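Local atomic coordinates of possible thiol-disulfide isomerase (Cytophaga hutchinsonii, PDB entry 3HCZ), a protein that probably acts as a thiol-disulfide oxidoreductase or isomerase of the thioredoxin-like class, although its function has not been established. Residues 52-55 and 56-59; 100-103 and 104-107; 117-120 and 121-125; 135-138 and 139-143. All coordinates share one frame; numbering follows the deposited sequence. Where two conformers were deposited one is given.

Interaction 1 of 4, residues 52-55 and 56-59; sequences KLYD and WWLK
The ring of Y54 sits in a shallow notch formed by W57 and L58, one helical turn further along the same helix. On one face of the phenol ring lies the six-membered ring of W57, whose CE3 stands 3.7 Å above the phenol plane and toward its rim; the closest pair is Y54 CE1 to W57 CZ3 at 3.6 Å. The two planes are inclined at 50°, so the rings neither stack nor meet edge-to-face, and Y54 OH lies at the edge of the indole. L58 closes in beside the ring, its CD1 3.7 Å from Y54 CE2. Both aromatic groups start out with CG anti to the backbone N (chi1 -169° for Y54, 175° for W57), and this common course lets the neighbouring rings lean together. A smaller bump, L53 CD1, fits against W56 CE3 at 3.9 Å.

Beneath these side chains run i to i+4 backbone bonds, W57 N to L53 O being 2.8 Å long, while the last, K59 N to D55 O, is weak. A water donates to D55 O and accepts weakly from K59 NZ, tying the lysine end back to this turn.

Beyond the helix, W91 meets Y54 edge-to-face, while W56 NE1 bonds to D135 OD1 and W57 NE1 to I65 O. L53, W56 and W57 also touch strand 65-71. The arrangement belongs to helix 49-60, the crossover helix of the beta-alpha-beta unit formed with strands 33-39 and 65-71 in the thioredoxin-like fold.

Interaction 2 of 4, residues 100-103 and 104-107; sequences HTDF and KITY
D102 grips the first turn of helix 103-107 with both its carboxylate and its main-chain carbonyl, and here the contact is tightest. Holding the N-cap position, it accepts a capping bond from I105 N through OD2 (3.2 Å). The N-H points almost straight at the oxygen, at 172°, but arrives from above the carboxylate plane. CG is anti to the aspartate N (chi1 -168°), a setting that swings the carboxylate over the start of the helix. There its second oxygen lies along an aliphatic chain, D102 OD1 being 3.3 Å from I105 CG1; its still shorter approach to I105 CD1 is doubtful in detail. The two side chains cross at a slant.

The carbonyl of the same residue takes two donors from T106. T106 N to D102 O is the firm one, at 2.9 Å; T106 OG1 adds a weak bond of 3.4 Å. One residue further on, Y107 N bonds to F103 O at 3.2 Å.

F103 and Y107 face the protein interior, where Y107 OH is bonded to P12 O. The outer side is looser: K104 and I105 are exposed, and the lysine chain leads away from the turn. A sulfate ion, probably from the crystallisation liquor, accepts from K104 N and weakly from F103 N; its closeness to the D102 carboxylate is doubtful. The capping bond and the N-H groups that meet the sulfate imply an amino end of the helix that, with the helix dipole, would probably favour negative charge.

Interaction 3 of 4, residues 117-120 and 121-125; sequences VLDK and NKVII
A chi1 of 77° puts D119 CG between the backbone N and the carbonyl carbon, and a chi2 of 1° turns the carboxylate over the tip of a beta hairpin, against V123. The hairpin joins strands 114-118 and 124-127 through a type I turn from D119 to K122, closed by K122 N to D119 O at 3.0 Å. D119 OD1 is gripped twice, by N121 N and V123 N, each at 2.9 Å; the two donors come from opposite faces of the carboxylate plane, which should fix its rotation. Behind the turn, D119 N bonds to V123 O, and I125 N to V117 O at 2.8 Å.

Between these bonds lies the non-hydrogen-bonded antiparallel pair L118 and I124, where L118 CD2 rests 3.7 Å from I124 CG1. Next to it, I125 also has CG1 between N and the carbonyl carbon (chi1 60°), which brings CG1 within 3.7 Å of V117 CG1. F137 of helix 134-147 packs on V117 and I125, and Y141 on I125.

K122 curls back from the turn: its NZ bonds to V29 O, donates weakly to K120 O and donates a hydrogen bond to a water that may in turn bind D119 O. The outer carboxylate oxygen has its own bridge, a water donating to D119 OD2 at 2.7 Å and accepting from N121 ND2 at 2.8 Å.

Interaction 4 of 4, residues 135-138 and 139-143; sequences DDFL and VQYEK
Regular i to i+4 bonds of 3.0 to 3.1 Å join V139 N to D135 O, Q140 N to D136 O, Y141 N to F137 O and E142 N to L138 O, all close to straight. They belong to helix 134-147, the C-terminal alpha helix of this thioredoxin-like domain.

On its inward side, F137 and Y141 run alongside each other. One turn apart, both have CG anti to the backbone N and send their rings out the same way. The ring planes differ by 21°, yet they are slid so far apart, with centroids at 5.8 Å, that they barely overlap. What covers the F137 ring is instead the methylene of Y141: CB stands over one face, 24° off the normal, in a CH-pi contact, with F137 CZ at 3.9 Å from Y141 CB. Beyond them lie the hairpin strand 124-127, where F137 also touches A126, and Y33 of strand 33-39, which meets Y141 and L138. L138, the buried residue of this turn, also packs against W56 of helix 49-60.

Several polar side chains flank this face. E142 OE2 bonds to Y33 OH, with K32 NZ as a more distant, weak ionic partner, so the glutamate joins the helix to the start of the central strand region. On the exposed side, V139 lays its CG2 against the preceding turn, 3.4 Å from D135 O. E142 does likewise before its chain extends toward Y33, its CG lying 3.3 Å from L138 O.

Overall arrangement
Interaction 4 touches both 1 and 3, which do not touch each other. Interaction 2 touches none of the others; its centre is 26 Å from that of interaction 1 and 29 Å from that of interaction 4, but its nearest atoms come within about 6 Å of interaction 3. Both helical contacts, 1 and 4, combine regular backbone bonds with aromatic packing, but interaction 1 is more deeply buried and interaction 4 mostly superficial. Their helices, 49-60 and 134-147, touch, and the latter also lies on the hairpin of interaction 3. Polar chemistry dominates at chain reversals and helix starts: aspartates accept main-chain N-H groups in interactions 2 and 3, one capping a helix and the other organising a turn.

Interaction 1 of 4, residues 52-55 and 56-59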
loop_
_atom_site.group_PDB
_atom_site.type_symbol
_atom_site.label_atom_id
_atom_site.label_comp_id
_atom_site.label_asym_id
_atom_site.label_seq_id
_atom_site.Cartn_x
_atom_site.Cartn_y
_atom_site.Cartn_z
ATOM N N LYS A 52 5.538 -2.302 11.507
ATOM C CA LYS A 52 4.449 -1.877 12.353
ATOM C C LYS A 52 3.103 -1.892 11.623
ATOM O O LYS A 52 2.081 -2.216 12.218
ATOM C CB LYS A 52 4.720 -0.494 12.940
ATOM C CG LYS A 52 5.719 -0.561 14.102
ATOM C CD LYS A 52 6.012 0.820 14.661
ATOM C CE LYS A 52 6.830 0.766 15.945
ATOM N NZ LYS A 52 6.012 0.292 17.105
ATOM N N LEU A 53 3.103 -1.498 10.349
ATOM C CA LEU A 53 1.900 -1.596 9.522
ATOM C C LEU A 53 1.536 -3.077 9.390
ATOM O O LEU A 53 0.359 -3.435 9.383
ATOM C CB LEU A 53 2.125 -0.983 8.126
ATOM C CG LEU A 53 0.878 -1.012 7.220
ATOM C CD1 LEU A 53 -0.319 -0.239 7.843
ATOM C CD2 LEU A 53 1.195 -0.506 5.804
ATOM N N TYR A 54 2.550 -3.933 9.284
ATOM C CA TYR A 54 2.277 -5.380 9.151
ATOM C C TYR A 54 1.593 -5.893 10.411
ATOM O O TYR A 54 0.600 -6.604 10.315
ATOM C CB TYR A 54 3.533 -6.181 8.812
ATOM C CG TYR A 54 3.222 -7.617 8.401
ATOM C CD1 TYR A 54 2.884 -7.918 7.075
ATOM C CD2 TYR A 54 3.239 -8.643 9.339
ATOM C CE1 TYR A 54 2.581 -9.255 6.691
ATOM C CE2 TYR A 54 2.956 -9.954 8.977
ATOM C CZ TYR A 54 2.624 -10.242 7.628
ATOM O OH TYR A 54 2.346 -11.532 7.256
ATOM N N ASP A 55 2.104 -5.502 11.585
ATOM C CA ASP A 55 1.497 -5.877 12.844
ATOM C C ASP A 55 0.068 -5.377 12.921
ATOM O O ASP A 55 -0.810 -6.114 13.347
ATOM C CB ASP A 55 2.260 -5.295 14.026
ATOM C CG ASP A 55 3.631 -5.882 14.189
ATOM O OD1 ASP A 55 3.904 -7.023 13.737
ATOM O OD2 ASP A 55 4.449 -5.182 14.820
ATOM N N TRP A 56 -0.143 -4.120 12.528
ATOM C CA TRP A 56 -1.494 -3.527 12.478
ATOM C C TRP A 56 -2.420 -4.342 11.545
ATOM O O TRP A 56 -3.562 -4.619 11.889
ATOM C CB TRP A 56 -1.428 -2.045 12.060
ATOM C CG TRP A 56 -2.805 -1.433 11.876
ATOM C CD1 TRP A 56 -3.544 -0.744 12.815
ATOM C CD2 TRP A 56 -3.617 -1.481 10.689
ATOM N NE1 TRP A 56 -4.759 -0.366 12.282
ATOM C CE2 TRP A 56 -4.836 -0.813 10.988
ATOM C CE3 TRP A 56 -3.441 -2.043 9.406
ATOM C CZ2 TRP A 56 -5.861 -0.663 10.045
ATOM C CZ3 TRP A 56 -4.471 -1.903 8.465
ATOM C CH2 TRP A 56 -5.670 -1.223 8.800
ATOM N N TRP A 57 -1.906 -4.690 10.360
ATOM C CA TRP A 57 -2.641 -5.442 9.366
ATOM C C TRP A 57 -3.041 -6.825 9.896
ATOM O O TRP A 57 -4.188 -7.274 9.703
ATOM C CB TRP A 57 -1.826 -5.568 8.075
ATOM C CG TRP A 57 -2.497 -6.436 7.056
ATOM C CD1 TRP A 57 -3.605 -6.127 6.305
ATOM C CD2 TRP A 57 -2.096 -7.753 6.663
ATOM N NE1 TRP A 57 -3.945 -7.214 5.491
ATOM C CE2 TRP A 57 -3.020 -8.203 5.678
ATOM C CE3 TRP A 57 -1.041 -8.594 7.034
ATOM C CZ2 TRP A 57 -2.915 -9.456 5.073
ATOM C CZ3 TRP A 57 -0.968 -9.867 6.468
ATOM C CH2 TRP A 57 -1.892 -10.279 5.487
ATOM N N LEU A 58 -2.112 -7.507 10.564
ATOM C CA LEU A 58 -2.441 -8.795 11.144
ATOM C C LEU A 58 -3.657 -8.669 12.069
ATOM O O LEU A 58 -4.504 -9.561 12.081
ATOM C CB LEU A 58 -1.261 -9.369 11.925
ATOM C CG LEU A 58 -0.086 -9.870 11.117
ATOM C CD1 LEU A 58 1.035 -10.293 12.065
ATOM C CD2 LEU A 58 -0.492 -11.075 10.231
ATOM N N LYS A 59 -3.746 -7.566 12.822
ATOM C CA LYS A 59 -4.830 -7.353 13.796
ATOM C C LYS A 59 -6.151 -6.895 13.171
ATOM O O LYS A 59 -7.223 -7.056 13.769
ATOM C CB LYS A 59 -4.421 -6.321 14.852
ATOM C CG LYS A 59 -3.470 -6.870 15.867
ATOM C CD LYS A 59 -2.743 -5.740 16.582
ATOM C CE LYS A 59 -1.644 -6.314 17.485
ATOM N NZ LYS A 59 -0.332 -5.600 17.253
HETATM O O HOH W 1 -0.100 -7.852 15.303
#

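Interaction 2 of 4, residues 100-103 and 104-107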
loop_
_atom_site.group_PDB
_atom_site.type_symbol
_atom_site.label_atom_id
_atom_site.label_comp_id
_atom_site.label_asym_id
_atom_site.label_seq_id
_atom_site.Cartn_x
_atom_site.Cartn_y
_atom_site.Cartn_z
ATOM N N HIS A 100 5.975 -0.999 -15.477
ATOM C CA HIS A 100 4.774 -0.315 -15.917
ATOM C C HIS A 100 4.524 0.918 -15.081
ATOM O O HIS A 100 3.553 1.626 -15.308
ATOM C CB HIS A 100 3.576 -1.250 -15.844
ATOM C CG HIS A 100 3.691 -2.430 -16.755
ATOM N ND1 HIS A 100 3.960 -2.306 -18.101
ATOM C CD2 HIS A 100 3.623 -3.756 -16.507
ATOM C CE1 HIS A 100 4.038 -3.508 -18.650
ATOM N NE2 HIS A 100 3.818 -4.409 -17.703
ATOM N N THR A 101 5.372 1.164 -14.091
ATOM C CA THR A 101 5.018 2.200 -13.132
ATOM C C THR A 101 6.074 3.246 -12.989
ATOM O O THR A 101 7.247 2.984 -12.702
ATOM C CB THR A 101 4.726 1.656 -11.711
ATOM O OG1 THR A 101 3.965 0.428 -11.772
ATOM C CG2 THR A 101 4.038 2.736 -10.870
ATOM N N ASP A 102 5.648 4.460 -13.184
ATOM C CA ASP A 102 6.519 5.572 -13.009
ATOM C C ASP A 102 6.187 6.180 -11.643
ATOM O O ASP A 102 5.183 6.883 -11.560
ATOM C CB ASP A 102 6.162 6.557 -14.108
ATOM C CG ASP A 102 7.174 7.647 -14.231
ATOM O OD1 ASP A 102 7.356 8.148 -15.381
ATOM O OD2 ASP A 102 7.788 7.997 -13.188
ATOM N N PHE A 103 6.952 5.887 -10.573
ATOM C CA PHE A 103 6.467 6.236 -9.209
ATOM C C PHE A 103 6.432 7.744 -8.968
ATOM O O PHE A 103 5.579 8.260 -8.228
ATOM C CB PHE A 103 7.233 5.519 -8.104
ATOM C CG PHE A 103 7.059 4.026 -8.125
ATOM C CD1 PHE A 103 5.921 3.452 -7.630
ATOM C CD2 PHE A 103 8.065 3.214 -8.620
ATOM C CE1 PHE A 103 5.714 2.065 -7.645
ATOM C CE2 PHE A 103 7.889 1.831 -8.644
ATOM C CZ PHE A 103 6.734 1.249 -8.146
ATOM N N LYS A 104 7.349 8.438 -9.615
ATOM C CA LYS A 104 7.373 9.892 -9.558
ATOM C C LYS A 104 6.282 10.586 -10.353
ATOM O O LYS A 104 5.572 11.422 -9.807
ATOM C CB LYS A 104 8.725 10.419 -9.970
ATOM C CG LYS A 104 9.543 10.873 -8.786
ATOM C CD LYS A 104 10.590 9.845 -8.456
ATOM C CE LYS A 104 11.921 10.549 -8.367
ATOM N NZ LYS A 104 12.969 9.541 -8.121
ATOM N N ILE A 105 6.103 10.235 -11.623
ATOM C CA ILE A 105 5.023 10.864 -12.393
ATOM C C ILE A 105 3.656 10.461 -11.826
ATOM O O ILE A 105 2.846 11.317 -11.484
ATOM C CB ILE A 105 5.080 10.582 -13.932
ATOM C CG1 ILE A 105 6.328 11.224 -14.552
ATOM C CG2 ILE A 105 3.720 10.995 -14.650
ATOM C CD1 ILE A 105 6.524 10.931 -16.048
ATOM N N THR A 106 3.402 9.161 -11.718
ATOM C CA THR A 106 2.060 8.697 -11.389
ATOM C C THR A 106 1.629 8.939 -9.918
ATOM O O THR A 106 0.485 9.322 -9.660
ATOM C CB THR A 106 1.865 7.224 -11.853
ATOM O OG1 THR A 106 2.240 7.123 -13.242
ATOM C CG2 THR A 106 0.417 6.803 -11.725
ATOM N N TYR A 107 2.527 8.722 -8.965
ATOM C CA TYR A 107 2.170 8.745 -7.533
ATOM C C TYR A 107 2.942 9.759 -6.703
ATOM O O TYR A 107 2.714 9.871 -5.486
ATOM C CB TYR A 107 2.278 7.327 -6.911
ATOM C CG TYR A 107 1.000 6.519 -6.998
ATOM C CD1 TYR A 107 0.798 5.590 -8.043
ATOM C CD2 TYR A 107 -0.028 6.698 -6.046
ATOM C CE1 TYR A 107 -0.414 4.858 -8.127
ATOM C CE2 TYR A 107 -1.225 5.967 -6.131
ATOM C CZ TYR A 107 -1.384 5.029 -7.159
ATOM O OH TYR A 107 -2.546 4.307 -7.237
#

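Interaction 3 of 4, residues 117-120 and 121-125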
loop_
_atom_site.group_PDB
_atom_site.type_symbol
_atom_site.label_atom_id
_atom_site.label_comp_id
_atom_site.label_asym_id
_atom_site.label_seq_id
_atom_site.Cartn_x
_atom_site.Cartn_y
_atom_site.Cartn_z
ATOM N N VAL A 117 -5.155 5.306 1.766
ATOM C CA VAL A 117 -6.212 4.371 2.084
ATOM C C VAL A 117 -7.226 4.505 0.950
ATOM O O VAL A 117 -7.643 5.617 0.582
ATOM C CB VAL A 117 -6.887 4.680 3.460
ATOM C CG1 VAL A 117 -7.975 3.655 3.781
ATOM C CG2 VAL A 117 -5.795 4.704 4.584
ATOM N N LEU A 118 -7.624 3.362 0.399
ATOM C CA LEU A 118 -8.610 3.346 -0.688
ATOM C C LEU A 118 -9.844 2.586 -0.220
ATOM O O LEU A 118 -9.723 1.615 0.532
ATOM C CB LEU A 118 -8.060 2.578 -1.912
ATOM C CG LEU A 118 -6.633 2.944 -2.342
ATOM C CD1 LEU A 118 -6.068 2.096 -3.510
ATOM C CD2 LEU A 118 -6.518 4.478 -2.661
ATOM N N ASP A 119 -10.999 2.976 -0.735
ATOM C CA ASP A 119 -12.230 2.222 -0.437
ATOM C C ASP A 119 -12.388 0.937 -1.295
ATOM O O ASP A 119 -11.448 0.523 -2.026
ATOM C CB ASP A 119 -13.481 3.140 -0.491
ATOM C CG ASP A 119 -13.939 3.469 -1.910
ATOM O OD1 ASP A 119 -13.364 3.009 -2.915
ATOM O OD2 ASP A 119 -14.931 4.209 -2.030
ATOM N N LYS A 120 -13.561 0.292 -1.208
ATOM C CA LYS A 120 -13.758 -0.969 -1.941
ATOM C C LYS A 120 -13.573 -0.812 -3.459
ATOM O O LYS A 120 -13.156 -1.772 -4.122
ATOM C CB LYS A 120 -15.107 -1.629 -1.656
ATOM C CG LYS A 120 -16.259 -0.956 -2.319
ATOM C CD LYS A 120 -17.516 -1.859 -2.291
ATOM C CE LYS A 120 -17.684 -2.561 -3.632
ATOM N NZ LYS A 120 -17.720 -4.046 -3.457
ATOM N N ASN A 121 -13.845 0.389 -3.983
ATOM C CA ASN A 121 -13.709 0.656 -5.425
ATOM C C ASN A 121 -12.432 1.419 -5.794
ATOM O O ASN A 121 -12.331 2.004 -6.899
ATOM C CB ASN A 121 -14.950 1.388 -5.907
ATOM C CG ASN A 121 -16.207 0.606 -5.631
ATOM O OD1 ASN A 121 -16.311 -0.593 -5.970
ATOM N ND2 ASN A 121 -17.152 1.247 -4.961
ATOM N N LYS A 122 -11.467 1.410 -4.871
ATOM C CA LYS A 122 -10.123 2.005 -5.072
ATOM C C LYS A 122 -10.169 3.520 -5.124
ATOM O O LYS A 122 -9.194 4.152 -5.570
ATOM C CB LYS A 122 -9.372 1.456 -6.297
ATOM C CG LYS A 122 -9.309 -0.092 -6.366
ATOM C CD LYS A 122 -8.650 -0.698 -5.111
ATOM C CE LYS A 122 -8.766 -2.248 -5.105
ATOM N NZ LYS A 122 -10.191 -2.631 -4.928
ATOM N N VAL A 123 -11.263 4.093 -4.611
ATOM C CA VAL A 123 -11.326 5.563 -4.437
ATOM C C VAL A 123 -10.461 6.010 -3.258
ATOM O O VAL A 123 -10.447 5.388 -2.181
ATOM C CB VAL A 123 -12.720 6.034 -4.253
ATOM C CG1 VAL A 123 -12.742 7.551 -3.822
ATOM C CG2 VAL A 123 -13.468 5.801 -5.534
ATOM N N ILE A 124 -9.739 7.112 -3.446
ATOM C CA ILE A 124 -8.842 7.567 -2.418
ATOM C C ILE A 124 -9.655 8.184 -1.282
ATOM O O ILE A 124 -10.384 9.194 -1.493
ATOM C CB ILE A 124 -7.831 8.617 -2.999
ATOM C CG1 ILE A 124 -6.892 7.933 -4.032
ATOM C CG2 ILE A 124 -7.003 9.290 -1.846
ATOM C CD1 ILE A 124 -6.219 8.942 -4.972
ATOM N N ILE A 125 -9.505 7.629 -0.078
ATOM C CA ILE A 125 -10.253 8.188 1.096
ATOM C C ILE A 125 -9.336 8.805 2.178
ATOM O O ILE A 125 -9.803 9.565 3.029
ATOM C CB ILE A 125 -11.247 7.172 1.728
ATOM C CG1 ILE A 125 -10.530 5.900 2.228
ATOM C CG2 ILE A 125 -12.345 6.784 0.688
ATOM C CD1 ILE A 125 -11.506 4.916 2.971
HETATM O O HOH W 2 -10.391 -2.059 -2.131
HETATM O O HOH W 3 -16.523 3.883 -4.177
#

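Interaction 4 of 4, residues 135-138 and 139-143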
loop_
_atom_site.group_PDB
_atom_site.type_symbol
_atom_site.label_atom_id
_atom_site.label_comp_id
_atom_site.label_asym_id
_atom_site.label_seq_id
_atom_site.Cartn_x
_atom_site.Cartn_y
_atom_site.Cartn_z
ATOM N N ASP A 135 -6.385 3.659 12.672
ATOM C CA ASP A 135 -7.541 3.191 13.435
ATOM C C ASP A 135 -8.516 4.327 13.553
ATOM O O ASP A 135 -9.718 4.170 13.288
ATOM C CB ASP A 135 -7.144 2.717 14.846
ATOM C CG ASP A 135 -6.665 1.280 14.873
ATOM O OD1 ASP A 135 -6.897 0.525 13.904
ATOM O OD2 ASP A 135 -6.066 0.896 15.898
ATOM N N ASP A 136 -8.004 5.498 13.932
ATOM C CA ASP A 136 -8.874 6.636 14.058
ATOM C C ASP A 136 -9.450 7.136 12.773
ATOM O O ASP A 136 -10.616 7.527 12.738
ATOM C CB ASP A 136 -8.220 7.754 14.816
ATOM C CG ASP A 136 -8.767 7.829 16.147
ATOM O OD1 ASP A 136 -8.334 7.027 17.020
ATOM O OD2 ASP A 136 -9.737 8.611 16.291
ATOM N N PHE A 137 -8.640 7.123 11.722
ATOM C CA PHE A 137 -9.158 7.473 10.427
ATOM C C PHE A 137 -10.339 6.541 10.051
ATOM O O PHE A 137 -11.382 7.037 9.643
ATOM C CB PHE A 137 -8.111 7.440 9.313
ATOM C CG PHE A 137 -8.751 7.495 7.967
ATOM C CD1 PHE A 137 -9.191 8.724 7.451
ATOM C CD2 PHE A 137 -9.042 6.311 7.274
ATOM C CE1 PHE A 137 -9.871 8.784 6.212
ATOM C CE2 PHE A 137 -9.718 6.343 6.053
ATOM C CZ PHE A 137 -10.162 7.553 5.524
ATOM N N LEU A 138 -10.179 5.217 10.177
ATOM C CA LEU A 138 -11.290 4.310 9.789
ATOM C C LEU A 138 -12.562 4.524 10.625
ATOM O O LEU A 138 -13.683 4.477 10.075
ATOM C CB LEU A 138 -10.883 2.831 9.778
ATOM C CG LEU A 138 -9.883 2.512 8.659
ATOM C CD1 LEU A 138 -9.244 1.191 8.888
ATOM C CD2 LEU A 138 -10.593 2.568 7.293
ATOM N N VAL A 139 -12.407 4.778 11.928
ATOM C CA VAL A 139 -13.593 5.065 12.763
ATOM C C VAL A 139 -14.350 6.271 12.245
ATOM O O VAL A 139 -15.564 6.195 12.044
ATOM C CB VAL A 139 -13.288 5.240 14.268
ATOM C CG1 VAL A 139 -14.574 5.571 15.011
ATOM C CG2 VAL A 139 -12.702 3.970 14.841
ATOM N N GLN A 140 -13.645 7.375 12.007
ATOM C CA GLN A 140 -14.304 8.633 11.639
ATOM C C GLN A 140 -14.923 8.529 10.253
ATOM O O GLN A 140 -16.035 9.023 10.018
ATOM C CB GLN A 140 -13.346 9.843 11.669
ATOM C CG GLN A 140 -12.516 10.085 12.975
ATOM C CD GLN A 140 -13.248 9.773 14.288
ATOM O OE1 GLN A 140 -12.730 9.014 15.128
ATOM N NE2 GLN A 140 -14.445 10.353 14.474
ATOM N N TYR A 141 -14.195 7.878 9.345
ATOM C CA TYR A 141 -14.659 7.652 7.968
ATOM C C TYR A 141 -15.993 6.911 7.976
ATOM O O TYR A 141 -16.970 7.356 7.342
ATOM C CB TYR A 141 -13.640 6.854 7.164
ATOM C CG TYR A 141 -14.141 6.550 5.775
ATOM C CD1 TYR A 141 -14.217 7.554 4.808
ATOM C CD2 TYR A 141 -14.563 5.261 5.428
ATOM C CE1 TYR A 141 -14.691 7.283 3.523
ATOM C CE2 TYR A 141 -15.040 4.973 4.135
ATOM C CZ TYR A 141 -15.105 5.992 3.205
ATOM O OH TYR A 141 -15.562 5.719 1.949
ATOM N N GLU A 142 -16.060 5.820 8.729
ATOM C CA GLU A 142 -17.294 5.050 8.740
ATOM C C GLU A 142 -18.449 5.831 9.370
ATOM O O GLU A 142 -19.561 5.797 8.837
ATOM C CB GLU A 142 -17.102 3.659 9.331
ATOM C CG GLU A 142 -16.070 2.875 8.517
ATOM C CD GLU A 142 -16.051 1.442 8.877
ATOM O OE1 GLU A 142 -16.708 1.087 9.871
ATOM O OE2 GLU A 142 -15.393 0.655 8.175
ATOM N N LYS A 143 -18.181 6.581 10.441
ATOM C CA LYS A 143 -19.209 7.432 11.033
ATOM C C LYS A 143 -19.734 8.422 9.987
ATOM O O LYS A 143 -20.943 8.690 9.926
ATOM C CB LYS A 143 -18.688 8.175 12.270
ATOM C CG LYS A 143 -18.189 7.282 13.408
ATOM C CD LYS A 143 -19.105 6.090 13.678
ATOM C CE LYS A 143 -18.637 4.842 12.941
ATOM N NZ LYS A 143 -17.222 4.494 13.274
#